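PDB 3HP4: GDSL-esterase from Pseudoalteromonas sp., which hydrolyses ester bonds as a cold-adapted serine esterase of the SGNH family and may act as a lysophospholipase. Local coordinates for residues Leu18-Tyr32 / Lys164-Ile178. Residues are numbered along the deposited sequence; the frame is centred on the assembly and turned at random.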
loop_
_atom_site.group_PDB
_atom_site.type_symbol
_atom_site.label_atom_id
_atom_site.label_comp_id
_atom_site.label_asym_id
_atom_site.label_seq_id
_atom_site.Cartn_x
_atom_site.Cartn_y
_atom_site.Cartn_z
ATOM N N LEU A 18 -3.260 -8.527 14.708
ATOM C CA LEU A 18 -4.473 -7.885 15.194
ATOM C C LEU A 18 -5.641 -8.668 14.656
ATOM O O LEU A 18 -5.448 -9.562 13.830
ATOM C CB LEU A 18 -4.590 -6.470 14.615
ATOM C CG LEU A 18 -3.377 -5.595 14.865
ATOM C CD1 LEU A 18 -3.555 -4.300 14.149
ATOM C CD2 LEU A 18 -3.224 -5.370 16.360
ATOM N N GLN A 19 -6.850 -8.346 15.106
ATOM C CA GLN A 19 -8.049 -8.890 14.449
ATOM C C GLN A 19 -8.301 -8.067 13.188
ATOM O O GLN A 19 -7.973 -6.873 13.146
ATOM C CB GLN A 19 -9.273 -8.834 15.368
ATOM C CG GLN A 19 -9.021 -9.277 16.823
ATOM C CD GLN A 19 -8.522 -10.713 16.970
ATOM O OE1 GLN A 19 -9.306 -11.632 17.234
ATOM N NE2 GLN A 19 -7.211 -10.909 16.837
ATOM N N GLN A 20 -8.853 -8.702 12.158
ATOM C CA GLN A 20 -9.083 -8.027 10.880
ATOM C C GLN A 20 -9.935 -6.766 11.107
ATOM O O GLN A 20 -9.626 -5.684 10.533
ATOM C CB GLN A 20 -9.757 -9.004 9.907
ATOM C CG GLN A 20 -10.182 -8.450 8.564
ATOM C CD GLN A 20 -11.339 -9.253 7.970
ATOM O OE1 GLN A 20 -11.963 -10.063 8.664
ATOM N NE2 GLN A 20 -11.641 -9.023 6.690
ATOM N N GLU A 21 -10.961 -6.890 11.967
ATOM C CA GLU A 21 -11.838 -5.753 12.294
ATOM C C GLU A 21 -11.160 -4.589 13.053
ATOM O O GLU A 21 -11.737 -3.496 13.151
ATOM C CB GLU A 21 -13.083 -6.206 13.050
ATOM C CG GLU A 21 -13.866 -7.322 12.371
ATOM C CD GLU A 21 -13.458 -8.719 12.852
ATOM O OE1 GLU A 21 -12.281 -8.914 13.272
ATOM O OE2 GLU A 21 -14.327 -9.624 12.812
ATOM N N GLU A 22 -9.963 -4.812 13.594
ATOM C CA GLU A 22 -9.199 -3.710 14.211
ATOM C C GLU A 22 -8.287 -2.966 13.212
ATOM O O GLU A 22 -7.707 -1.923 13.527
ATOM C CB GLU A 22 -8.332 -4.240 15.362
ATOM C CG GLU A 22 -9.126 -4.867 16.483
ATOM C CD GLU A 22 -8.237 -5.503 17.522
ATOM O OE1 GLU A 22 -7.187 -6.092 17.145
ATOM O OE2 GLU A 22 -8.585 -5.430 18.725
ATOM N N GLY A 23 -8.121 -3.516 12.036
ATOM C CA GLY A 23 -7.201 -2.950 11.056
ATOM C C GLY A 23 -7.735 -1.702 10.379
ATOM O O GLY A 23 -8.950 -1.497 10.251
ATOM N N TRP A 24 -6.805 -0.890 9.910
ATOM C CA TRP A 24 -7.191 0.384 9.361
ATOM C C TRP A 24 -8.092 0.277 8.154
ATOM O O TRP A 24 -8.915 1.176 7.954
ATOM C CB TRP A 24 -5.967 1.226 9.038
ATOM C CG TRP A 24 -5.115 0.808 7.875
ATOM C CD1 TRP A 24 -3.950 0.094 7.935
ATOM C CD2 TRP A 24 -5.334 1.124 6.493
ATOM N NE1 TRP A 24 -3.436 -0.056 6.666
ATOM C CE2 TRP A 24 -4.256 0.546 5.752
ATOM C CE3 TRP A 24 -6.338 1.811 5.792
ATOM C CZ2 TRP A 24 -4.160 0.664 4.355
ATOM C CZ3 TRP A 24 -6.226 1.935 4.437
ATOM C CH2 TRP A 24 -5.139 1.361 3.717
ATOM N N VAL A 25 -7.979 -0.795 7.346
ATOM C CA VAL A 25 -8.836 -0.878 6.162
ATOM C C VAL A 25 -10.295 -1.004 6.608
ATOM O O VAL A 25 -11.157 -0.289 6.125
ATOM C CB VAL A 25 -8.386 -2.004 5.210
ATOM C CG1 VAL A 25 -9.444 -2.196 4.113
ATOM C CG2 VAL A 25 -7.015 -1.745 4.622
ATOM N N LYS A 26 -10.569 -1.883 7.562
ATOM C CA LYS A 26 -11.932 -2.042 8.033
ATOM C C LYS A 26 -12.379 -0.778 8.783
ATOM O O LYS A 26 -13.500 -0.337 8.609
ATOM C CB LYS A 26 -12.105 -3.330 8.865
ATOM C CG LYS A 26 -13.523 -3.558 9.413
ATOM C CD LYS A 26 -13.783 -2.617 10.581
ATOM C CE LYS A 26 -14.763 -3.165 11.585
ATOM N NZ LYS A 26 -14.612 -2.432 12.863
ATOM N N LEU A 27 -11.490 -0.159 9.566
ATOM C CA LEU A 27 -11.898 1.084 10.245
ATOM C C LEU A 27 -12.200 2.185 9.226
ATOM O O LEU A 27 -13.100 3.023 9.430
ATOM C CB LEU A 27 -10.795 1.555 11.182
ATOM C CG LEU A 27 -10.427 0.632 12.337
ATOM C CD1 LEU A 27 -9.334 1.283 13.182
ATOM C CD2 LEU A 27 -11.617 0.300 13.242
ATOM N N LEU A 28 -11.447 2.220 8.130
ATOM C CA LEU A 28 -11.708 3.200 7.100
ATOM C C LEU A 28 -13.046 2.929 6.400
ATOM O O LEU A 28 -13.834 3.855 6.149
ATOM C CB LEU A 28 -10.558 3.241 6.096
ATOM C CG LEU A 28 -10.705 4.312 4.975
ATOM C CD1 LEU A 28 -11.016 5.719 5.523
ATOM C CD2 LEU A 28 -9.454 4.359 4.142
ATOM N N GLN A 29 -13.370 1.659 6.126
ATOM C CA GLN A 29 -14.683 1.388 5.567
ATOM C C GLN A 29 -15.776 1.815 6.557
ATOM O O GLN A 29 -16.799 2.308 6.145
ATOM C CB GLN A 29 -14.835 -0.083 5.258
ATOM C CG GLN A 29 -16.117 -0.334 4.399
ATOM C CD GLN A 29 -16.048 0.330 3.048
ATOM O OE1 GLN A 29 -15.148 0.021 2.301
ATOM N NE2 GLN A 29 -16.902 1.251 2.733
ATOM N N ASP A 30 -15.568 1.613 7.857
ATOM C CA ASP A 30 -16.579 2.032 8.851
ATOM C C ASP A 30 -16.795 3.528 8.717
ATOM O O ASP A 30 -17.918 4.024 8.817
ATOM C CB ASP A 30 -16.135 1.729 10.288
ATOM C CG ASP A 30 -16.041 0.246 10.610
ATOM O OD1 ASP A 30 -16.654 -0.600 9.918
ATOM O OD2 ASP A 30 -15.386 -0.077 11.634
ATOM N N LYS A 31 -15.714 4.282 8.542
ATOM C CA LYS A 31 -15.792 5.741 8.415
ATOM C C LYS A 31 -16.555 6.126 7.171
ATOM O O LYS A 31 -17.475 6.948 7.210
ATOM C CB LYS A 31 -14.395 6.381 8.436
ATOM C CG LYS A 31 -14.368 7.890 8.248
ATOM C CD LYS A 31 -12.937 8.408 8.372
ATOM C CE LYS A 31 -12.850 9.931 8.182
ATOM N NZ LYS A 31 -13.507 10.653 9.308
ATOM N N TYR A 32 -16.247 5.497 6.049
ATOM C CA TYR A 32 -16.994 5.734 4.821
ATOM C C TYR A 32 -18.487 5.438 5.020
ATOM O O TYR A 32 -19.325 6.212 4.539
ATOM C CB TYR A 32 -16.446 4.882 3.668
ATOM C CG TYR A 32 -15.073 5.326 3.160
ATOM C CD1 TYR A 32 -14.731 6.688 3.055
ATOM C CD2 TYR A 32 -14.165 4.397 2.759
ATOM C CE1 TYR A 32 -13.481 7.070 2.557
ATOM C CE2 TYR A 32 -12.907 4.796 2.262
ATOM C CZ TYR A 32 -12.611 6.114 2.147
ATOM O OH TYR A 32 -11.353 6.446 1.650
ATOM N N LYS A 164 -2.568 -2.028 17.486
ATOM C CA LYS A 164 -3.970 -1.656 17.382
ATOM C C LYS A 164 -4.167 -0.151 17.520
ATOM O O LYS A 164 -4.962 0.449 16.793
ATOM C CB LYS A 164 -4.804 -2.454 18.397
ATOM C CG LYS A 164 -6.176 -1.890 18.649
ATOM C CD LYS A 164 -6.876 -2.654 19.800
ATOM C CE LYS A 164 -8.337 -2.290 19.813
ATOM N NZ LYS A 164 -9.056 -2.907 20.957
ATOM N N LYS A 165 -3.390 0.485 18.391
ATOM C CA LYS A 165 -3.523 1.921 18.609
ATOM C C LYS A 165 -3.156 2.722 17.360
ATOM O O LYS A 165 -3.661 3.826 17.114
ATOM C CB LYS A 165 -2.632 2.314 19.788
ATOM C CG LYS A 165 -2.873 3.723 20.290
ATOM C CD LYS A 165 -2.004 4.064 21.510
ATOM C CE LYS A 165 -2.111 5.548 21.837
ATOM N NZ LYS A 165 -1.385 5.865 23.094
ATOM N N ALA A 166 -2.256 2.181 16.556
ATOM C CA ALA A 166 -1.873 2.868 15.312
ATOM C C ALA A 166 -3.006 2.903 14.270
ATOM O O ALA A 166 -2.991 3.785 13.410
ATOM C CB ALA A 166 -0.693 2.189 14.711
ATOM N N GLN A 167 -3.933 1.953 14.337
ATOM C CA GLN A 167 -4.867 1.789 13.211
ATOM C C GLN A 167 -5.799 2.981 12.962
ATOM O O GLN A 167 -5.968 3.355 11.822
ATOM C CB GLN A 167 -5.609 0.447 13.285
ATOM C CG GLN A 167 -4.666 -0.758 13.474
ATOM C CD GLN A 167 -3.780 -0.971 12.306
ATOM O OE1 GLN A 167 -4.250 -0.988 11.155
ATOM N NE2 GLN A 167 -2.466 -1.120 12.557
ATOM N N PRO A 168 -6.387 3.587 14.004
ATOM C CA PRO A 168 -7.218 4.792 13.728
ATOM C C PRO A 168 -6.403 5.936 13.123
ATOM O O PRO A 168 -6.907 6.703 12.303
ATOM C CB PRO A 168 -7.788 5.193 15.105
ATOM C CG PRO A 168 -7.674 3.958 15.904
ATOM C CD PRO A 168 -6.513 3.144 15.413
ATOM N N LEU A 169 -5.126 6.040 13.522
ATOM C CA LEU A 169 -4.276 7.073 12.958
ATOM C C LEU A 169 -4.005 6.820 11.482
ATOM O O LEU A 169 -4.062 7.714 10.649
ATOM C CB LEU A 169 -2.962 7.181 13.766
ATOM C CG LEU A 169 -3.193 7.656 15.207
ATOM C CD1 LEU A 169 -1.937 7.353 16.001
ATOM C CD2 LEU A 169 -3.443 9.160 15.176
ATOM N N ILE A 170 -3.684 5.581 11.147
ATOM C CA ILE A 170 -3.458 5.224 9.748
ATOM C C ILE A 170 -4.777 5.409 8.944
ATOM O O ILE A 170 -4.727 5.932 7.829
ATOM C CB ILE A 170 -2.959 3.797 9.602
ATOM C CG1 ILE A 170 -1.568 3.668 10.274
ATOM C CG2 ILE A 170 -2.858 3.388 8.122
ATOM C CD1 ILE A 170 -1.123 2.229 10.427
ATOM N N ARG A 171 -5.934 5.041 9.522
ATOM C CA ARG A 171 -7.220 5.238 8.864
ATOM C C ARG A 171 -7.329 6.694 8.472
ATOM O O ARG A 171 -7.724 6.986 7.328
ATOM C CB ARG A 171 -8.321 4.915 9.861
ATOM C CG ARG A 171 -9.724 5.350 9.363
ATOM C CD ARG A 171 -10.747 5.407 10.530
ATOM N NE ARG A 171 -10.360 6.479 11.446
ATOM C CZ ARG A 171 -10.629 6.499 12.739
ATOM N NH1 ARG A 171 -11.297 5.505 13.303
ATOM N NH2 ARG A 171 -10.123 7.497 13.456
ATOM N N ASP A 172 -7.009 7.613 9.374
ATOM C CA ASP A 172 -7.232 9.013 9.045
ATOM C C ASP A 172 -6.248 9.518 7.990
ATOM O O ASP A 172 -6.601 10.310 7.097
ATOM C CB ASP A 172 -7.215 9.866 10.285
ATOM C CG ASP A 172 -8.439 9.584 11.169
ATOM O OD1 ASP A 172 -9.463 9.115 10.642
ATOM O OD2 ASP A 172 -8.374 9.835 12.391
ATOM N N GLU A 173 -4.992 9.040 7.991
ATOM C CA GLU A 173 -4.065 9.414 6.924
ATOM C C GLU A 173 -4.490 8.855 5.574
ATOM O O GLU A 173 -4.280 9.446 4.518
ATOM C CB GLU A 173 -2.624 8.941 7.229
ATOM C CG GLU A 173 -1.995 9.615 8.406
ATOM C CD GLU A 173 -0.573 9.156 8.655
ATOM O OE1 GLU A 173 0.228 9.109 7.658
ATOM O OE2 GLU A 173 -0.292 8.864 9.866
ATOM N N MET A 174 -5.067 7.656 5.599
ATOM C CA MET A 174 -5.505 7.062 4.354
ATOM C C MET A 174 -6.799 7.688 3.841
ATOM O O MET A 174 -6.963 7.830 2.631
ATOM C CB MET A 174 -5.594 5.542 4.472
ATOM C CG MET A 174 -4.207 4.881 4.579
ATOM S SD MET A 174 -3.103 5.398 3.235
ATOM C CE MET A 174 -3.948 4.594 1.929
ATOM N N TYR A 175 -7.684 8.085 4.755
ATOM C CA TYR A 175 -8.864 8.843 4.317
ATOM C C TYR A 175 -8.420 10.075 3.539
ATOM O O TYR A 175 -8.937 10.399 2.488
ATOM C CB TYR A 175 -9.669 9.244 5.561
ATOM C CG TYR A 175 -10.854 10.081 5.206
ATOM C CD1 TYR A 175 -12.060 9.487 4.793
ATOM C CD2 TYR A 175 -10.785 11.455 5.267
ATOM C CE1 TYR A 175 -13.179 10.274 4.451
ATOM C CE2 TYR A 175 -11.879 12.244 4.911
ATOM C CZ TYR A 175 -13.052 11.634 4.526
ATOM O OH TYR A 175 -14.146 12.441 4.196
ATOM N N ASP A 176 -7.423 10.786 4.097
ATOM C CA ASP A 176 -6.980 12.017 3.467
ATOM C C ASP A 176 -6.241 11.741 2.157
ATOM O O ASP A 176 -6.482 12.410 1.157
ATOM C CB ASP A 176 -6.042 12.747 4.421
ATOM C CG ASP A 176 -6.740 13.313 5.650
ATOM O OD1 ASP A 176 -7.975 13.413 5.716
ATOM O OD2 ASP A 176 -6.013 13.702 6.607
ATOM N N SER A 177 -5.369 10.718 2.145
ATOM C CA SER A 177 -4.649 10.395 0.883
ATOM C C SER A 177 -5.571 9.942 -0.233
ATOM O O SER A 177 -5.489 10.319 -1.389
ATOM C CB SER A 177 -3.600 9.286 1.059
ATOM O OG SER A 177 -2.428 9.918 1.630
ATOM N N ILE A 178 -6.605 9.118 0.121
ATOM C CA ILE A 178 -7.564 8.638 -0.872
ATOM C C ILE A 178 -8.411 9.792 -1.374
ATOM O O ILE A 178 -8.659 9.912 -2.579
ATOM C CB ILE A 178 -8.386 7.467 -0.326
ATOM C CG1 ILE A 178 -7.459 6.253 -0.241
ATOM C CG2 ILE A 178 -9.594 7.180 -1.254
ATOM C CD1 ILE A 178 -8.058 5.105 0.528
HETATM O O HOH W 1 -7.557 -0.532 15.947
HETATM O O HOH W 2 -13.468 4.008 11.993
HETATM O O HOH W 3 -11.890 9.727 11.638
HETATM O O HOH W 4 -11.190 9.130 1.290
#
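Trp-24 and Gln-167 are the nearest CA pair, 4.7 Å apart. The segments of helices 24-34 and 166-183 cross at 59°, their axes 8.4 Å apart at the nearest. Gly-23 is the N-cap residue of the first helix. The amide of Gln-167 reaches the start of that helix: Trp-24 N donates to Gln-167 OE1 at 2.8 Å, in the carbonyl plane and on a lone pair, though the N-H angle is bent to 139°. Gln-167 NE2 is held by Asn-163 O, which fixes the turn of the amide.

The Trp-24 indole packs against helix 166-183. CG sits between the backbone N and the carbonyl carbon (chi1 71°), and this lays one ring face against Ile-170 and Met-174. Ile-170 CG2 stands 3.5 Å from the centroid of the five-membered ring, and Met-174 CG covers the six-membered ring. Val-25 CG2 is on the opposite face, and NE1 bonds to Leu-12 O. An alanine in place of Trp-24 would probably open a gap beside Ile-170 and Met-174 and leave Leu-12 O without this donor.

Further along, Leu-28 is a knob among Arg-171, Met-174, Tyr-175 and Ile-178. Lys-31 is extended through chi3, which carries CE over the centre of the Tyr-175 ring, 3.6 Å from the centroid. The bend at chi4 then sets NZ almost on the ring normal, a cation-pi contact; NZ also pairs with Glu-35. Near the start of both segments, Glu-22 OE2 and Lys-164 NZ form a salt bridge at 3.4 Å. One water links Glu-22 O to Lys-164 O, another Lys-31 NZ to Asp-172 OD1.

The contact joins two neighbouring helices that pack on the parallel sheet of this SGNH hydrolase fold, reaching strands 39-43, 69-73 and 139-141. The indole and Leu-28 supply the apolar hold, while the polar rim is joined largely through water.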